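Local atomic coordinates of putative 2,5-diketo-D-gluconic acid reductase B (Sinorhizobium meliloti, PDB entry 3UP8), a protein that probably reduces methylglyoxal to hydroxyacetone with NADPH, as a member of the aldo/keto reductase family, and may also reduce 2,5-diketo-D-gluconate. Residues 286-290 / 291-295; 37-41 / 42-46; 260-263 / 264-267; 217-220 / 221-225. One frame throughout, in Å; residues are numbered along the deposited sequence.

Contact 1: residues 286-290 / 291-295; sequences IVNPQ and GLAPE
From N288 to Q290 the chain runs into a tight turn that folds G291, L292 and A293 back over P289, in the C-terminal loop of this aldo/keto reductase TIM barrel. This loop follows helix 270-277, and L292 carries it to about 7 Å, side chain to side chain, from H128, a predicted substrate-binding residue. N288 comes first. Its CG lies anti to the backbone N (chi1 -154°), which turns the amide toward A293 and leaves OD1 only 3.3 Å from A293 CB. OD1 also accepts from W296 NE1 and from a water 2.9 Å away, and that same water gives its other proton to P294 O, so the amide oxygen ties the start of the turn to the chain that leaves it. P289 provides the main acceptor: its O takes a straight bond from A293 N (2.9 Å, 164° at the hydrogen) and a more bent one from L292 N, 3.2 Å away and above the carbonyl plane. Its ring meets L292 crosswise, while Q290, on the exposed side, bends at chi2 so that its side chain stays beside G291 N. G291, with phi at 94°, follows Q290 at a bend where a beta carbon would jam against Q290 O. On the proline ring itself, P289 CG lies 4.0 Å from L292 CB and 4.1 Å from L292 CD1.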
ATOM      1  N   ILE A 286       9.382  -7.329   9.869  1.00 17.37           N
ATOM      2  CA  ILE A 286       9.351  -8.641   9.226  1.00 17.13           C
ATOM      3  C   ILE A 286      10.175  -8.663   7.936  1.00 16.91           C
ATOM      4  O   ILE A 286      10.927  -9.604   7.698  1.00 17.12           O
ATOM      5  CB  ILE A 286       7.892  -9.059   8.906  1.00 17.48           C
ATOM      6  CG1 ILE A 286       7.058  -9.134  10.191  1.00 17.69           C
ATOM      7  CG2 ILE A 286       7.839 -10.407   8.128  1.00 17.53           C
ATOM      8  CD1 ILE A 286       5.552  -9.146   9.931  1.00 19.12           C
ATOM      9  N   VAL A 287      10.035  -7.622   7.110  1.00 16.29           N
ATOM     10  CA  VAL A 287      10.654  -7.599   5.777  1.00 15.85           C
ATOM     11  C   VAL A 287      11.923  -6.739   5.781  1.00 15.88           C
ATOM     12  O   VAL A 287      11.859  -5.533   5.988  1.00 15.86           O
ATOM     13  CB  VAL A 287       9.641  -7.081   4.700  1.00 15.73           C
ATOM     14  CG1 VAL A 287      10.240  -7.157   3.295  1.00 15.48           C
ATOM     15  CG2 VAL A 287       8.334  -7.885   4.754  1.00 15.58           C
ATOM     16  N   ASN A 288      13.079  -7.363   5.547  1.00 16.59           N
ATOM     17  CA  ASN A 288      14.365  -6.666   5.644  1.00 17.22           C
ATOM     18  C   ASN A 288      15.418  -7.271   4.685  1.00 17.96           C
ATOM     19  O   ASN A 288      16.439  -7.803   5.138  1.00 17.69           O
ATOM     20  CB  ASN A 288      14.858  -6.750   7.097  1.00 17.51           C
ATOM     21  CG  ASN A 288      15.783  -5.605   7.487  1.00 17.43           C
ATOM     22  OD1 ASN A 288      16.237  -4.819   6.651  1.00 17.99           O
ATOM     23  ND2 ASN A 288      16.067  -5.509   8.780  1.00 19.15           N
ATOM     24  N   PRO A 289      15.160  -7.231   3.361  1.00 17.94           N
ATOM     25  CA  PRO A 289      16.121  -7.878   2.452  1.00 18.21           C
ATOM     26  C   PRO A 289      17.426  -7.097   2.302  1.00 18.32           C
ATOM     27  O   PRO A 289      17.425  -5.891   2.037  1.00 18.09           O
ATOM     28  CB  PRO A 289      15.359  -7.990   1.126  1.00 18.39           C
ATOM     29  CG  PRO A 289      14.313  -6.938   1.200  1.00 19.34           C
ATOM     30  CD  PRO A 289      13.965  -6.739   2.656  1.00 18.05           C
ATOM     31  N   GLN A 290      18.536  -7.794   2.517  1.00 18.96           N
ATOM     32  CA  GLN A 290      19.865  -7.193   2.430  1.00 20.08           C
ATOM     33  C   GLN A 290      20.104  -6.630   1.029  1.00 19.89           C
ATOM     34  O   GLN A 290      19.810  -7.288   0.030  1.00 20.64           O
ATOM     35  CB  GLN A 290      20.931  -8.238   2.803  1.00 20.51           C
ATOM     36  CG  GLN A 290      22.383  -7.791   2.611  1.00 23.30           C
ATOM     37  CD  GLN A 290      22.727  -6.548   3.407  1.00 27.88           C
ATOM     38  OE1 GLN A 290      23.513  -5.708   2.952  1.00 29.74           O
ATOM     39  NE2 GLN A 290      22.132  -6.413   4.601  1.00 27.00           N
ATOM     40  N   GLY A 291      20.613  -5.402   0.959  1.00 20.11           N
ATOM     41  CA  GLY A 291      20.873  -4.754  -0.325  1.00 20.38           C
ATOM     42  C   GLY A 291      19.729  -3.868  -0.807  1.00 20.54           C
ATOM     43  O   GLY A 291      19.960  -2.796  -1.371  1.00 21.71           O
ATOM     44  N   LEU A 292      18.493  -4.306  -0.573  1.00 19.49           N
ATOM     45  CA  LEU A 292      17.304  -3.577  -1.028  1.00 18.36           C
ATOM     46  C   LEU A 292      16.796  -2.650   0.067  1.00 17.62           C
ATOM     47  O   LEU A 292      16.353  -1.528  -0.199  1.00 16.05           O
ATOM     48  CB  LEU A 292      16.179  -4.555  -1.390  1.00 18.34           C
ATOM     49  CG  LEU A 292      16.410  -5.640  -2.437  1.00 21.36           C
ATOM     50  CD1 LEU A 292      15.109  -6.326  -2.781  1.00 21.62           C
ATOM     51  CD2 LEU A 292      17.040  -5.071  -3.684  1.00 24.16           C
ATOM     52  N   ALA A 293      16.822  -3.153   1.298  1.00 16.98           N
ATOM     53  CA  ALA A 293      16.366  -2.389   2.453  1.00 17.16           C
ATOM     54  C   ALA A 293      17.337  -1.254   2.734  1.00 17.31           C
ATOM     55  O   ALA A 293      18.540  -1.408   2.514  1.00 18.43           O
ATOM     56  CB  ALA A 293      16.252  -3.308   3.666  1.00 16.86           C
ATOM     57  N   PRO A 294      16.834  -0.109   3.202  1.00 17.62           N
ATOM     58  CA  PRO A 294      17.739   0.961   3.600  1.00 17.94           C
ATOM     59  C   PRO A 294      18.152   0.776   5.057  1.00 18.99           C
ATOM     60  O   PRO A 294      17.659  -0.137   5.737  1.00 18.34           O
ATOM     61  CB  PRO A 294      16.857   2.186   3.504  1.00 17.85           C
ATOM     62  CG  PRO A 294      15.504   1.680   3.952  1.00 17.31           C
ATOM     63  CD  PRO A 294      15.425   0.238   3.493  1.00 17.25           C
ATOM     64  N   GLU A 295      19.037   1.652   5.524  1.00 19.88           N
ATOM     65  CA  GLU A 295      19.307   1.794   6.948  1.00 21.74           C
ATOM     66  C   GLU A 295      18.054   2.433   7.534  1.00 20.71           C
ATOM     67  O   GLU A 295      17.860   3.641   7.432  1.00 20.82           O
ATOM     68  CB  GLU A 295      20.564   2.664   7.175  1.00 21.51           C
ATOM     69  CG  GLU A 295      21.020   2.793   8.629  1.00 27.89           C
ATOM     70  CD  GLU A 295      21.504   1.470   9.235  1.00 33.43           C
ATOM     71  OE1 GLU A 295      21.608   0.458   8.505  1.00 37.02           O
ATOM     72  OE2 GLU A 295      21.781   1.441  10.456  1.00 37.13           O
TER
HETATM   73  O   HOH W   1      18.377  -2.931   6.575  1.00 21.62           O

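Contact 2: residues 37-41 / 42-46; sequences LGFGT and FRMSG
F39 holds CG anti to its own N (chi1 -168°), which swings the ring out from the strand, and M44, a selenomethionine, bends at its last torsion (chi3 65°) to bring the methyl CE back to the CZ end of that ring. The two side chains cross at about a right angle. M44 SE sits 3.6 Å from F39 CE2, and M44 CE lies 3.9 Å from F39 CZ. The approach is a Met-aromatic contact, oblique to the ring, with SE 53° off its normal. A type II beta turn from T41 to M44 brings the two together, closing the end of strand 37-40, the first of the barrel, just ahead of helix 46-59: M44 N donates to T41 O at 3.0 Å, and N72 ND2 binds the same oxygen. With F39 cut back to an alanine, the selenium would probably lose its ring and a gap open against I52, L53 and A56 of that helix. T41 turns OG1 to D65 O on the next strand. In the turn's middle, R43 CG lies 3.5 Å above the plane of the F42 ring, over its centre. F42 itself comes within about 3 Å, side chain to side chain, of Y70, the predicted proton donor.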
ATOM      1  N   LEU A  37      -8.579   1.721   1.959  1.00 15.26           N
ATOM      2  CA  LEU A  37      -8.373   0.287   2.008  1.00 16.48           C
ATOM      3  C   LEU A  37      -8.170  -0.238   0.598  1.00 16.77           C
ATOM      4  O   LEU A  37      -8.965   0.033  -0.300  1.00 17.29           O
ATOM      5  CB  LEU A  37      -9.552  -0.427   2.688  1.00 16.74           C
ATOM      6  CG  LEU A  37      -9.589  -1.972   2.638  1.00 17.84           C
ATOM      7  CD1 LEU A  37      -8.466  -2.589   3.470  1.00 17.60           C
ATOM      8  CD2 LEU A  37     -10.949  -2.450   3.136  1.00 19.48           C
ATOM      9  N   GLY A  38      -7.092  -0.988   0.423  1.00 17.22           N
ATOM     10  CA  GLY A  38      -6.737  -1.542  -0.859  1.00 17.15           C
ATOM     11  C   GLY A  38      -6.591  -3.040  -0.778  1.00 17.39           C
ATOM     12  O   GLY A  38      -6.338  -3.597   0.292  1.00 17.15           O
ATOM     13  N   PHE A  39      -6.792  -3.677  -1.931  1.00 17.26           N
ATOM     14  CA  PHE A  39      -6.559  -5.090  -2.142  1.00 17.81           C
ATOM     15  C   PHE A  39      -5.104  -5.286  -2.559  1.00 17.83           C
ATOM     16  O   PHE A  39      -4.723  -4.969  -3.695  1.00 17.77           O
ATOM     17  CB  PHE A  39      -7.487  -5.584  -3.265  1.00 17.66           C
ATOM     18  CG  PHE A  39      -7.556  -7.085  -3.381  1.00 19.89           C
ATOM     19  CD1 PHE A  39      -8.501  -7.804  -2.664  1.00 20.75           C
ATOM     20  CD2 PHE A  39      -6.689  -7.772  -4.222  1.00 20.79           C
ATOM     21  CE1 PHE A  39      -8.577  -9.191  -2.772  1.00 23.81           C
ATOM     22  CE2 PHE A  39      -6.754  -9.155  -4.341  1.00 22.74           C
ATOM     23  CZ  PHE A  39      -7.703  -9.869  -3.613  1.00 24.41           C
ATOM     24  N   GLY A  40      -4.293  -5.813  -1.647  1.00 18.14           N
ATOM     25  CA  GLY A  40      -2.880  -6.040  -1.916  1.00 18.40           C
ATOM     26  C   GLY A  40      -2.664  -7.430  -2.478  1.00 19.15           C
ATOM     27  O   GLY A  40      -3.178  -8.410  -1.927  1.00 19.05           O
ATOM     28  N   THR A  41      -1.923  -7.525  -3.579  1.00 18.58           N
ATOM     29  CA  THR A  41      -1.664  -8.834  -4.218  1.00 18.86           C
ATOM     30  C   THR A  41      -0.297  -9.419  -3.849  1.00 19.48           C
ATOM     31  O   THR A  41       0.063 -10.518  -4.275  1.00 20.02           O
ATOM     32  CB  THR A  41      -1.871  -8.814  -5.755  1.00 18.47           C
ATOM     33  OG1 THR A  41      -0.926  -7.929  -6.364  1.00 18.54           O
ATOM     34  CG2 THR A  41      -3.292  -8.360  -6.112  1.00 17.63           C
ATOM     35  N   PHE A  42       0.457  -8.681  -3.046  1.00 20.34           N
ATOM     36  CA  PHE A  42       1.678  -9.187  -2.417  1.00 21.95           C
ATOM     37  C   PHE A  42       1.320 -10.482  -1.659  1.00 22.87           C
ATOM     38  O   PHE A  42       0.321 -10.535  -0.945  1.00 23.65           O
ATOM     39  CB  PHE A  42       2.231  -8.085  -1.501  1.00 21.74           C
ATOM     40  CG  PHE A  42       3.280  -8.524  -0.528  1.00 22.96           C
ATOM     41  CD1 PHE A  42       4.425  -9.198  -0.948  1.00 25.47           C
ATOM     42  CD2 PHE A  42       3.149  -8.195   0.818  1.00 23.90           C
ATOM     43  CE1 PHE A  42       5.405  -9.578  -0.026  1.00 25.87           C
ATOM     44  CE2 PHE A  42       4.108  -8.577   1.749  1.00 23.89           C
ATOM     45  CZ  PHE A  42       5.239  -9.267   1.329  1.00 26.01           C
ATOM     46  N   ARG A  43       2.102 -11.533  -1.883  1.00 24.06           N
ATOM     47  CA  ARG A  43       1.913 -12.838  -1.227  1.00 25.65           C
ATOM     48  C   ARG A  43       0.779 -13.648  -1.859  1.00 26.24           C
ATOM     49  O   ARG A  43       0.439 -14.719  -1.374  1.00 26.48           O
ATOM     50  CB  ARG A  43       1.672 -12.690   0.291  1.00 26.23           C
ATOM     51  CG  ARG A  43       2.799 -12.030   1.086  1.00 27.52           C
ATOM     52  CD  ARG A  43       2.282 -11.444   2.413  1.00 32.08           C
ATOM     53  NE  ARG A  43       1.819 -12.486   3.319  1.00 34.02           N
ATOM     54  CZ  ARG A  43       0.778 -12.377   4.142  1.00 36.26           C
ATOM     55  NH1 ARG A  43       0.070 -11.251   4.210  1.00 35.95           N
ATOM     56  NH2 ARG A  43       0.445 -13.408   4.906  1.00 37.28           N
HETATM   57  N   MSE A  44       0.186 -13.145  -2.935  1.00 26.68           N
HETATM   58  CA  MSE A  44      -0.904 -13.870  -3.575  1.00 27.41           C
HETATM   59  C   MSE A  44      -0.415 -14.456  -4.873  1.00 27.46           C
HETATM   60  O   MSE A  44       0.262 -13.771  -5.637  1.00 27.84           O
HETATM   61  CB  MSE A  44      -2.087 -12.952  -3.854  1.00 27.58           C
HETATM   62  CG  MSE A  44      -2.804 -12.497  -2.617  1.00 30.25           C
HETATM   63 SE   MSE A  44      -4.418 -11.543  -3.081  1.00 38.69          SE
HETATM   64  CE  MSE A  44      -5.431 -12.969  -3.932  1.00 33.01           C
ATOM     65  N   SER A  45      -0.765 -15.713  -5.131  1.00 27.33           N
ATOM     66  CA  SER A  45      -0.444 -16.343  -6.413  1.00 27.47           C
ATOM     67  C   SER A  45      -1.348 -15.767  -7.500  1.00 27.32           C
ATOM     68  O   SER A  45      -2.321 -15.074  -7.201  1.00 27.40           O
ATOM     69  CB  SER A  45      -0.647 -17.858  -6.334  1.00 27.58           C
ATOM     70  OG  SER A  45      -2.033 -18.151  -6.350  1.00 28.44           O
ATOM     71  N   GLY A  46      -1.030 -16.060  -8.757  1.00 27.43           N
ATOM     72  CA  GLY A  46      -1.887 -15.682  -9.882  1.00 27.38           C
ATOM     73  C   GLY A  46      -3.289 -16.275  -9.782  1.00 27.70           C
ATOM     74  O   GLY A  46      -4.284 -15.587 -10.027  1.00 26.72           O
TER

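Contact 3: residues 260-263 / 264-267; sequences NFAI and FDFA
I263 and F264 pack side by side just past the end of helix 254-261, where the chain leaves the last strand-to-helix unit of the barrel through an inverse gamma turn centred on A262. A weak bond from I263 N to F261 O, 3.0 Å, closes that turn. The tight half of the contact is a CH-pi contact: I263 CG1 stands over one face of the F264 ring, 4.0 Å from its centroid and 20° off the normal, shifted toward the rim on the CD2 and CE2 side. I263 can place it there because chi1 of 61° sets CG1 between its own N and carbonyl carbon, while F264 points the same way alongside it. M24 and V240 of helix 231-240 also touch the ring, and both I263 and F264 are buried. Replacing F264 by an alanine would probably strip I263 CG1 of its aromatic partner and open a gap beside M24 and V240. The other half faces solvent and is held more loosely. Here D265 is exposed; its CG comes no nearer than 4.3 Å to A262 O, and the link is supplied from outside, since K229 NZ forms a salt bridge with D265 OD2 and also bonds A262 O. R237 NH1 hydrogen-bonds I263 O. With chi1 at 70°, F266 turns its ring back toward A262 and I263, and the ring also meets H227. F266 CE2 lies 4.0 Å from I263 CA; A262 O lies at the ring edge, near its plane, 4.2 Å from F266 CE2.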
ATOM      1  N   ASN A 260     -12.409  -8.109   6.422  1.00 36.90           N
ATOM      2  CA  ASN A 260     -11.450  -7.012   6.241  1.00 36.19           C
ATOM      3  C   ASN A 260     -12.098  -5.719   5.729  1.00 35.53           C
ATOM      4  O   ASN A 260     -11.688  -4.615   6.099  1.00 35.11           O
ATOM      5  CB  ASN A 260     -10.311  -7.445   5.311  1.00 36.43           C
ATOM      6  CG  ASN A 260      -9.329  -8.398   5.982  1.00 36.87           C
ATOM      7  OD1 ASN A 260      -9.652  -9.058   6.972  1.00 37.82           O
ATOM      8  ND2 ASN A 260      -8.117  -8.469   5.442  1.00 37.32           N
ATOM      9  N   PHE A 261     -13.125  -5.873   4.899  1.00 34.94           N
ATOM     10  CA  PHE A 261     -13.848  -4.749   4.305  1.00 34.49           C
ATOM     11  C   PHE A 261     -14.707  -3.997   5.325  1.00 34.12           C
ATOM     12  O   PHE A 261     -14.921  -2.786   5.198  1.00 33.70           O
ATOM     13  CB  PHE A 261     -14.719  -5.266   3.164  1.00 34.47           C
ATOM     14  CG  PHE A 261     -15.271  -4.193   2.276  1.00 35.04           C
ATOM     15  CD1 PHE A 261     -14.456  -3.547   1.353  1.00 34.96           C
ATOM     16  CD2 PHE A 261     -16.619  -3.846   2.344  1.00 34.90           C
ATOM     17  CE1 PHE A 261     -14.973  -2.556   0.511  1.00 34.95           C
ATOM     18  CE2 PHE A 261     -17.142  -2.863   1.513  1.00 35.60           C
ATOM     19  CZ  PHE A 261     -16.313  -2.216   0.590  1.00 35.46           C
ATOM     20  N   ALA A 262     -15.183  -4.723   6.338  1.00 33.55           N
ATOM     21  CA  ALA A 262     -16.077  -4.168   7.358  1.00 33.33           C
ATOM     22  C   ALA A 262     -15.324  -3.476   8.499  1.00 33.11           C
ATOM     23  O   ALA A 262     -15.465  -3.851   9.670  1.00 33.27           O
ATOM     24  CB  ALA A 262     -16.983  -5.263   7.900  1.00 33.42           C
ATOM     25  N   ILE A 263     -14.528  -2.462   8.164  1.00 32.32           N
ATOM     26  CA  ILE A 263     -13.724  -1.758   9.166  1.00 31.55           C
ATOM     27  C   ILE A 263     -14.084  -0.288   9.257  1.00 31.89           C
ATOM     28  O   ILE A 263     -13.420   0.480   9.955  1.00 31.98           O
ATOM     29  CB  ILE A 263     -12.194  -1.911   8.910  1.00 31.67           C
ATOM     30  CG1 ILE A 263     -11.800  -1.319   7.542  1.00 30.12           C
ATOM     31  CG2 ILE A 263     -11.781  -3.381   9.041  1.00 30.54           C
ATOM     32  CD1 ILE A 263     -10.274  -1.281   7.251  1.00 29.31           C
ATOM     33  N   PHE A 264     -15.131   0.116   8.549  1.00 32.40           N
ATOM     34  CA  PHE A 264     -15.586   1.500   8.632  1.00 33.40           C
ATOM     35  C   PHE A 264     -16.887   1.592   9.431  1.00 34.81           C
ATOM     36  O   PHE A 264     -17.469   2.670   9.565  1.00 34.94           O
ATOM     37  CB  PHE A 264     -15.680   2.137   7.234  1.00 33.02           C
ATOM     38  CG  PHE A 264     -14.379   2.091   6.471  1.00 31.44           C
ATOM     39  CD1 PHE A 264     -13.363   3.000   6.751  1.00 30.42           C
ATOM     40  CD2 PHE A 264     -14.156   1.111   5.507  1.00 30.84           C
ATOM     41  CE1 PHE A 264     -12.143   2.948   6.073  1.00 29.56           C
ATOM     42  CE2 PHE A 264     -12.937   1.049   4.818  1.00 31.00           C
ATOM     43  CZ  PHE A 264     -11.929   1.971   5.106  1.00 30.04           C
ATOM     44  N   ASP A 265     -17.303   0.439   9.966  1.00 36.30           N
ATOM     45  CA  ASP A 265     -18.447   0.283  10.880  1.00 37.78           C
ATOM     46  C   ASP A 265     -18.243   0.955  12.226  1.00 37.56           C
ATOM     47  O   ASP A 265     -19.189   1.453  12.833  1.00 38.26           O
ATOM     48  CB  ASP A 265     -18.643  -1.201  11.204  1.00 38.31           C
ATOM     49  CG  ASP A 265     -19.341  -1.965  10.114  1.00 40.72           C
ATOM     50  OD1 ASP A 265     -19.418  -1.472   8.964  1.00 44.03           O
ATOM     51  OD2 ASP A 265     -19.803  -3.088  10.416  1.00 42.39           O
ATOM     52  N   PHE A 266     -17.012   0.913  12.717  1.00 37.25           N
ATOM     53  CA  PHE A 266     -16.735   1.265  14.102  1.00 36.83           C
ATOM     54  C   PHE A 266     -15.538   2.176  14.193  1.00 36.45           C
ATOM     55  O   PHE A 266     -14.884   2.451  13.185  1.00 36.46           O
ATOM     56  CB  PHE A 266     -16.517  -0.006  14.939  1.00 36.94           C
ATOM     57  CG  PHE A 266     -15.224  -0.748  14.631  1.00 36.73           C
ATOM     58  CD1 PHE A 266     -14.223  -0.854  15.599  1.00 36.96           C
ATOM     59  CD2 PHE A 266     -15.021  -1.357  13.393  1.00 35.19           C
ATOM     60  CE1 PHE A 266     -13.033  -1.543  15.332  1.00 36.31           C
ATOM     61  CE2 PHE A 266     -13.837  -2.045  13.114  1.00 35.69           C
ATOM     62  CZ  PHE A 266     -12.848  -2.143  14.087  1.00 35.26           C
ATOM     63  N   ALA A 267     -15.273   2.662  15.401  1.00 35.93           N
ATOM     64  CA  ALA A 267     -14.086   3.451  15.681  1.00 35.38           C
ATOM     65  C   ALA A 267     -13.465   2.982  16.994  1.00 35.55           C
ATOM     66  O   ALA A 267     -14.170   2.485  17.876  1.00 35.03           O
ATOM     67  CB  ALA A 267     -14.429   4.925  15.743  1.00 35.35           C
TER

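Contact 4: residues 217-220 / 221-225; sequences DPLL and TEIGG
T221 grips D217 O twice, once through its backbone and once through its hydroxyl. T221 N donates at 3.0 Å and T221 OG1 at 2.8 Å, and they come from opposite faces of the carbonyl plane; chi1 of -57° sets OG1 beside its own N and anti to the carbonyl carbon, which is what lets the hydroxyl reach back a full turn. L220, next, binds at both ends: its O receives G224 N at 3.0 Å, and its N is capped by D217 OD1 at 3.1 Å, met on the anti side of the carboxylate and 27° out of its plane. D217 is thus the N-cap of helix 218-227, with OD2 held by Y186 OH, and P218 fills the first helical position. This helix falls between strand 202-206 and helix 231-240, outside the regular strand-helix alternation of the TIM barrel, and probably corresponds to the extra helix H1 of aldo/keto reductases. L219 carries the apolar side. Its CG lies anti to the backbone N, and the chain runs alongside I223, pointing the same way, with L219 CG 4.1 Å from I223 CD1. L219 O takes I223 N at 2.9 Å in a nearly straight bond (162° at the hydrogen). L220 and I223 press inward onto V276 of helix 270-277, whereas E222 faces solvent and pairs its OE2 with R226 NH2.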
ATOM      1  N   ASP A 217      -3.041 -12.028  19.106  1.00 31.99           N
ATOM      2  CA  ASP A 217      -2.766 -11.056  20.149  1.00 32.21           C
ATOM      3  C   ASP A 217      -3.952 -10.932  21.108  1.00 32.65           C
ATOM      4  O   ASP A 217      -5.081 -10.686  20.671  1.00 32.33           O
ATOM      5  CB  ASP A 217      -2.403  -9.697  19.553  1.00 32.24           C
ATOM      6  CG  ASP A 217      -1.800  -8.755  20.577  1.00 32.55           C
ATOM      7  OD1 ASP A 217      -2.549  -8.258  21.439  1.00 33.21           O
ATOM      8  OD2 ASP A 217      -0.581  -8.490  20.517  1.00 33.24           O
ATOM      9  N   PRO A 218      -3.696 -11.112  22.417  1.00 33.04           N
ATOM     10  CA  PRO A 218      -4.759 -11.047  23.432  1.00 33.32           C
ATOM     11  C   PRO A 218      -5.336  -9.642  23.609  1.00 33.45           C
ATOM     12  O   PRO A 218      -6.551  -9.503  23.773  1.00 33.12           O
ATOM     13  CB  PRO A 218      -4.058 -11.506  24.718  1.00 33.19           C
ATOM     14  CG  PRO A 218      -2.598 -11.231  24.481  1.00 33.51           C
ATOM     15  CD  PRO A 218      -2.384 -11.444  23.009  1.00 33.02           C
ATOM     16  N   LEU A 219      -4.485  -8.614  23.583  1.00 33.34           N
ATOM     17  CA  LEU A 219      -4.984  -7.248  23.683  1.00 33.85           C
ATOM     18  C   LEU A 219      -5.909  -6.909  22.505  1.00 34.03           C
ATOM     19  O   LEU A 219      -6.981  -6.318  22.698  1.00 33.96           O
ATOM     20  CB  LEU A 219      -3.848  -6.228  23.817  1.00 33.54           C
ATOM     21  CG  LEU A 219      -4.247  -4.740  23.783  1.00 34.24           C
ATOM     22  CD1 LEU A 219      -4.985  -4.298  25.049  1.00 33.93           C
ATOM     23  CD2 LEU A 219      -3.032  -3.850  23.547  1.00 34.45           C
ATOM     24  N   LEU A 220      -5.503  -7.301  21.298  1.00 34.08           N
ATOM     25  CA  LEU A 220      -6.296  -7.026  20.091  1.00 33.96           C
ATOM     26  C   LEU A 220      -7.599  -7.819  20.045  1.00 34.37           C
ATOM     27  O   LEU A 220      -8.609  -7.333  19.541  1.00 34.31           O
ATOM     28  CB  LEU A 220      -5.477  -7.262  18.816  1.00 33.56           C
ATOM     29  CG  LEU A 220      -4.165  -6.478  18.687  1.00 32.73           C
ATOM     30  CD1 LEU A 220      -3.487  -6.767  17.343  1.00 32.10           C
ATOM     31  CD2 LEU A 220      -4.368  -4.982  18.893  1.00 30.91           C
ATOM     32  N   THR A 221      -7.576  -9.038  20.575  1.00 34.77           N
ATOM     33  CA  THR A 221      -8.794  -9.834  20.701  1.00 35.21           C
ATOM     34  C   THR A 221      -9.733  -9.197  21.729  1.00 35.67           C
ATOM     35  O   THR A 221     -10.952  -9.228  21.557  1.00 35.78           O
ATOM     36  CB  THR A 221      -8.481 -11.298  21.082  1.00 35.20           C
ATOM     37  OG1 THR A 221      -7.596 -11.864  20.109  1.00 34.22           O
ATOM     38  CG2 THR A 221      -9.750 -12.132  21.135  1.00 35.07           C
ATOM     39  N   GLU A 222      -9.157  -8.607  22.777  1.00 36.37           N
ATOM     40  CA  GLU A 222      -9.936  -7.950  23.824  1.00 36.87           C
ATOM     41  C   GLU A 222     -10.643  -6.714  23.278  1.00 37.23           C
ATOM     42  O   GLU A 222     -11.843  -6.513  23.501  1.00 36.92           O
ATOM     43  CB  GLU A 222      -9.062  -7.566  25.025  1.00 37.06           C
ATOM     44  CG  GLU A 222      -9.891  -7.101  26.232  1.00 37.78           C
ATOM     45  CD  GLU A 222      -9.099  -6.313  27.265  1.00 39.28           C
ATOM     46  OE1 GLU A 222      -7.868  -6.523  27.404  1.00 39.44           O
ATOM     47  OE2 GLU A 222      -9.726  -5.489  27.965  1.00 39.87           O
ATOM     48  N   ILE A 223      -9.894  -5.885  22.558  1.00 37.12           N
ATOM     49  CA  ILE A 223     -10.464  -4.675  21.986  1.00 36.93           C
ATOM     50  C   ILE A 223     -11.517  -5.039  20.949  1.00 36.89           C
ATOM     51  O   ILE A 223     -12.594  -4.448  20.927  1.00 37.17           O
ATOM     52  CB  ILE A 223      -9.382  -3.743  21.435  1.00 36.88           C
ATOM     53  CG1 ILE A 223      -8.503  -3.252  22.590  1.00 36.80           C
ATOM     54  CG2 ILE A 223     -10.011  -2.557  20.715  1.00 36.86           C
ATOM     55  CD1 ILE A 223      -7.242  -2.502  22.169  1.00 36.13           C
ATOM     56  N   GLY A 224     -11.216  -6.039  20.129  1.00 36.95           N
ATOM     57  CA  GLY A 224     -12.146  -6.546  19.123  1.00 37.46           C
ATOM     58  C   GLY A 224     -13.467  -6.997  19.708  1.00 37.85           C
ATOM     59  O   GLY A 224     -14.532  -6.708  19.156  1.00 37.72           O
ATOM     60  N   GLY A 225     -13.388  -7.704  20.833  1.00 38.05           N
ATOM     61  CA  GLY A 225     -14.570  -8.154  21.559  1.00 38.40           C
ATOM     62  C   GLY A 225     -15.504  -7.028  21.956  1.00 38.18           C
ATOM     63  O   GLY A 225     -16.718  -7.145  21.777  1.00 39.00           O
TER

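Along the chain the order is contact 2, contact 4, contact 3, contact 1. Contact 2 ends the first strand of the eight-stranded barrel, and contact 3 spans the end of helix 254-261, after the eighth, and the loop beyond; neighbours in the closed sheet, strands 37-40 and 245-249 bring them together, their centres about 19 Å apart and L37 CD2 lying 3.7 Å from N260 O. Contact 4, in helix 218-227, shares the outer side of the fold with contact 3, centres about 15 Å apart. Contact 1, in the C-terminal loop, lies about 32 Å from contact 3 and about 31 Å from contact 4, centre to centre, but its nearest atoms come within about 5 Å of contact 2. These two thus flank the predicted active site, while contacts 3 and 4 lie away from it.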